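Local coordinates for protein polysaccharide Lyase Family 6 (Bacteroides cellulosilyticus, PDB 6QPS) that probably cleaves alginate by beta-elimination, acting on mannuronic acid stretches as a calcium-binding family 6 polysaccharide lyase of a human gut bacterium, at residues R257-E262 with T281-N286. Sequence-based numbering, arbitrary orientation.
Sequences RNLFYE and TFIGHN
Phe-260 and Phe-282 lie side by side and point the same way, their rings in an offset stack with planes 16° apart. Along Phe-260, CB touches Phe-282 CD2 at 3.6 Å, CG lies near Phe-282 CE2, CD1 comes over one face of the Phe-282 ring, 3.4 Å from its CE2, and CE1 reaches Phe-282 CZ. Both hold CG anti to the carbonyl carbon (chi1 -58° and -56°), so the rings leave their strands alike, and similar second torsions keep them nearly parallel. Phe-260 also stacks on Phe-236, continuing an aromatic stack inside the right-handed parallel beta-helix of this family, where flat side chains suit the rise between coils. A serine replacing Phe-282 would probably leave the Phe-260 ring without its stacking mate from the next coil and open a gap beside Ile-307. Phe-260 N donates to Thr-281 O, and Phe-260 O accepts a bond from Ile-283 N at 2.9 Å. On the other face, branched, aliphatic Leu-259 and Ile-283 pack CD1 against CG1 (4.0 Å), where helix 433-445 covers Leu-259. Beyond the strands, histidine suits two acceptors: His-285 ND1 donates in its ring plane to the anti lone pair of Glu-262 OE2 (2.7 Å), while NE2 is hydrogen-bonded to Arg-467 O; Arg-238 pairs with Glu-262 OE1.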
ATOM      1  N   ARG A 257       6.880  -8.207   3.331  1.00  6.84           N
ATOM      2  CA  ARG A 257       6.068  -9.394   3.630  1.00  7.51           C
ATOM      3  C   ARG A 257       4.582  -9.179   3.334  1.00  8.41           C
ATOM      4  O   ARG A 257       3.706  -9.786   3.966  1.00  8.92           O
ATOM      5  CB  ARG A 257       6.275  -9.908   5.061  1.00  8.24           C
ATOM      6  CG  ARG A 257       7.610 -10.599   5.308  1.00  8.46           C
ATOM      7  CD  ARG A 257       7.869 -10.811   6.804  1.00  8.98           C
ATOM      8  NE  ARG A 257       6.756 -11.504   7.456  1.00  9.81           N
ATOM      9  CZ  ARG A 257       6.781 -12.759   7.868  1.00  9.88           C
ATOM     10  NH1 ARG A 257       7.848 -13.527   7.688  1.00 10.56           N
ATOM     11  NH2 ARG A 257       5.702 -13.267   8.446  1.00 10.74           N
ATOM     12  N   ASN A 258       4.270  -8.360   2.333  1.00  7.05           N
ATOM     13  CA  ASN A 258       2.889  -8.182   1.886  1.00  7.22           C
ATOM     14  C   ASN A 258       2.586  -9.209   0.804  1.00  8.40           C
ATOM     15  O   ASN A 258       3.494  -9.689   0.125  1.00  8.75           O
ATOM     16  CB  ASN A 258       2.652  -6.766   1.359  1.00  8.57           C
ATOM     17  CG  ASN A 258       2.946  -5.727   2.395  1.00  7.69           C
ATOM     18  OD1 ASN A 258       2.191  -5.530   3.363  1.00  7.17           O
ATOM     19  ND2 ASN A 258       4.095  -5.076   2.244  1.00  7.99           N
ATOM     20  N   LEU A 259       1.300  -9.561   0.665  1.00  7.40           N
ATOM     21  CA  LEU A 259       0.816 -10.496  -0.352  1.00  7.42           C
ATOM     22  C   LEU A 259      -0.113  -9.740  -1.290  1.00  8.23           C
ATOM     23  O   LEU A 259      -1.078  -9.121  -0.828  1.00  9.22           O
ATOM     24  CB  LEU A 259       0.047 -11.668   0.274  1.00  8.90           C
ATOM     25  CG  LEU A 259      -0.628 -12.632  -0.712  1.00  8.22           C
ATOM     26  CD1 LEU A 259       0.371 -13.395  -1.538  1.00 11.23           C
ATOM     27  CD2 LEU A 259      -1.533 -13.574   0.085  1.00 10.31           C
ATOM     28  N   PHE A 260       0.176  -9.799  -2.602  1.00  6.94           N
ATOM     29  CA  PHE A 260      -0.617  -9.141  -3.650  1.00  7.75           C
ATOM     30  C   PHE A 260      -1.263 -10.234  -4.495  1.00  7.53           C
ATOM     31  O   PHE A 260      -0.586 -10.891  -5.285  1.00  8.76           O
ATOM     32  CB  PHE A 260       0.261  -8.223  -4.494  1.00  8.28           C
ATOM     33  CG  PHE A 260       0.962  -7.154  -3.682  1.00  8.20           C
ATOM     34  CD1 PHE A 260       2.200  -7.395  -3.101  1.00  7.14           C
ATOM     35  CD2 PHE A 260       0.362  -5.924  -3.441  1.00  8.27           C
ATOM     36  CE1 PHE A 260       2.842  -6.416  -2.337  1.00  7.72           C
ATOM     37  CE2 PHE A 260       1.008  -4.955  -2.684  1.00  8.06           C
ATOM     38  CZ  PHE A 260       2.240  -5.214  -2.131  1.00  8.59           C
ATOM     39  N   TYR A 261      -2.567 -10.451  -4.297  1.00  7.37           N
ATOM     40  CA  TYR A 261      -3.277 -11.603  -4.847  1.00  8.85           C
ATOM     41  C   TYR A 261      -4.337 -11.147  -5.833  1.00  8.89           C
ATOM     42  O   TYR A 261      -5.273 -10.427  -5.458  1.00  9.16           O
ATOM     43  CB  TYR A 261      -3.936 -12.380  -3.703  1.00  9.78           C
ATOM     44  CG  TYR A 261      -4.738 -13.621  -4.073  1.00  8.58           C
ATOM     45  CD1 TYR A 261      -6.087 -13.527  -4.440  1.00  8.75           C
ATOM     46  CD2 TYR A 261      -4.162 -14.884  -4.028  1.00  8.54           C
ATOM     47  CE1 TYR A 261      -6.823 -14.654  -4.743  1.00 10.35           C
ATOM     48  CE2 TYR A 261      -4.890 -16.020  -4.338  1.00  9.86           C
ATOM     49  CZ  TYR A 261      -6.219 -15.899  -4.719  1.00  9.35           C
ATOM     50  OH  TYR A 261      -6.987 -17.008  -5.019  1.00 11.13           O
ATOM     51  N   GLU A 262      -4.207 -11.603  -7.083  1.00  9.49           N
ATOM     52  CA  GLU A 262      -5.178 -11.304  -8.146  1.00  8.87           C
ATOM     53  C   GLU A 262      -5.481  -9.804  -8.249  1.00  9.09           C
ATOM     54  O   GLU A 262      -6.621  -9.407  -8.490  1.00  9.16           O
ATOM     55  CB  GLU A 262      -6.471 -12.108  -7.959  1.00  9.90           C
ATOM     56  CG  GLU A 262      -6.289 -13.605  -8.184  1.00 10.06           C
ATOM     57  CD  GLU A 262      -7.598 -14.390  -8.198  1.00 12.93           C
ATOM     58  OE1 GLU A 262      -8.671 -13.838  -7.855  1.00 12.70           O
ATOM     59  OE2 GLU A 262      -7.534 -15.588  -8.544  1.00 13.07           O
ATOM     60  N   THR A 281       5.250 -10.949  -1.827  1.00  7.65           N
ATOM     61  CA  THR A 281       4.819 -12.057  -2.668  1.00  7.58           C
ATOM     62  C   THR A 281       3.650 -11.599  -3.533  1.00  8.23           C
ATOM     63  O   THR A 281       2.708 -10.971  -3.033  1.00  8.06           O
ATOM     64  CB  THR A 281       4.399 -13.241  -1.785  1.00  8.47           C
ATOM     65  OG1 THR A 281       5.447 -13.561  -0.859  1.00  9.03           O
ATOM     66  CG2 THR A 281       4.096 -14.489  -2.629  1.00  8.72           C
ATOM     67  N   PHE A 282       3.718 -11.937  -4.820  1.00  7.44           N
ATOM     68  CA  PHE A 282       2.699 -11.557  -5.796  1.00  9.29           C
ATOM     69  C   PHE A 282       2.198 -12.827  -6.468  1.00  7.57           C
ATOM     70  O   PHE A 282       2.982 -13.564  -7.071  1.00  9.05           O
ATOM     71  CB  PHE A 282       3.228 -10.582  -6.855  1.00  8.34           C
ATOM     72  CG  PHE A 282       3.833  -9.297  -6.318  1.00  9.19           C
ATOM     73  CD1 PHE A 282       5.062  -9.294  -5.677  1.00  9.35           C
ATOM     74  CD2 PHE A 282       3.206  -8.083  -6.564  1.00  8.92           C
ATOM     75  CE1 PHE A 282       5.635  -8.103  -5.240  1.00  9.36           C
ATOM     76  CE2 PHE A 282       3.759  -6.892  -6.123  1.00 10.97           C
ATOM     77  CZ  PHE A 282       4.978  -6.903  -5.460  1.00 10.00           C
ATOM     78  N   ILE A 283       0.887 -13.081  -6.373  1.00  8.78           N
ATOM     79  CA  ILE A 283       0.242 -14.254  -6.971  1.00 11.20           C
ATOM     80  C   ILE A 283      -0.796 -13.731  -7.965  1.00  9.57           C
ATOM     81  O   ILE A 283      -1.912 -13.385  -7.576  1.00  9.89           O
ATOM     82  CB  ILE A 283      -0.403 -15.144  -5.901  1.00  9.89           C
ATOM     83  CG1 ILE A 283       0.629 -15.580  -4.845  1.00 11.54           C
ATOM     84  CG2 ILE A 283      -1.125 -16.352  -6.539  1.00  9.81           C
ATOM     85  CD1 ILE A 283       1.704 -16.530  -5.316  1.00 12.23           C
ATOM     86  N   GLY A 284      -0.445 -13.650  -9.245  1.00 10.04           N
ATOM     87  CA  GLY A 284      -1.309 -12.954 -10.184  1.00 10.39           C
ATOM     88  C   GLY A 284      -2.363 -13.809 -10.866  1.00 10.44           C
ATOM     89  O   GLY A 284      -3.333 -13.273 -11.397  1.00 10.25           O
ATOM     90  N   HIS A 285      -2.180 -15.128 -10.901  1.00  9.53           N
ATOM     91  CA  HIS A 285      -3.096 -16.028 -11.616  1.00 10.10           C
ATOM     92  C   HIS A 285      -3.281 -15.618 -13.079  1.00 10.80           C
ATOM     93  O   HIS A 285      -4.318 -15.920 -13.705  1.00 11.28           O
ATOM     94  CB  HIS A 285      -4.455 -16.194 -10.907  1.00 11.09           C
ATOM     95  CG  HIS A 285      -4.395 -17.114  -9.724  1.00  9.65           C
ATOM     96  ND1 HIS A 285      -5.300 -17.053  -8.685  1.00 12.27           N
ATOM     97  CD2 HIS A 285      -3.547 -18.129  -9.426  1.00 11.93           C
ATOM     98  CE1 HIS A 285      -4.986 -17.967  -7.782  1.00 12.02           C
ATOM     99  NE2 HIS A 285      -3.950 -18.655  -8.223  1.00 12.80           N
ATOM    100  N   ASN A 286      -2.264 -14.962 -13.640  1.00 11.01           N
ATOM    101  CA  ASN A 286      -2.259 -14.555 -15.056  1.00 12.65           C
ATOM    102  C   ASN A 286      -3.418 -13.626 -15.415  1.00 11.03           C
ATOM    103  O   ASN A 286      -3.830 -13.549 -16.575  1.00 12.20           O
ATOM    104  CB  ASN A 286      -2.236 -15.760 -16.009  1.00 13.45           C
ATOM    105  CG  ASN A 286      -0.954 -16.562 -15.897  1.00 16.06           C
ATOM    106  OD1 ASN A 286       0.139 -16.007 -15.976  1.00 16.68           O
ATOM    107  ND2 ASN A 286      -1.079 -17.863 -15.668  1.00 18.49           N
TER
HETATM  108  O   HOH W   1       4.500 -12.289   1.346  1.00 15.42           O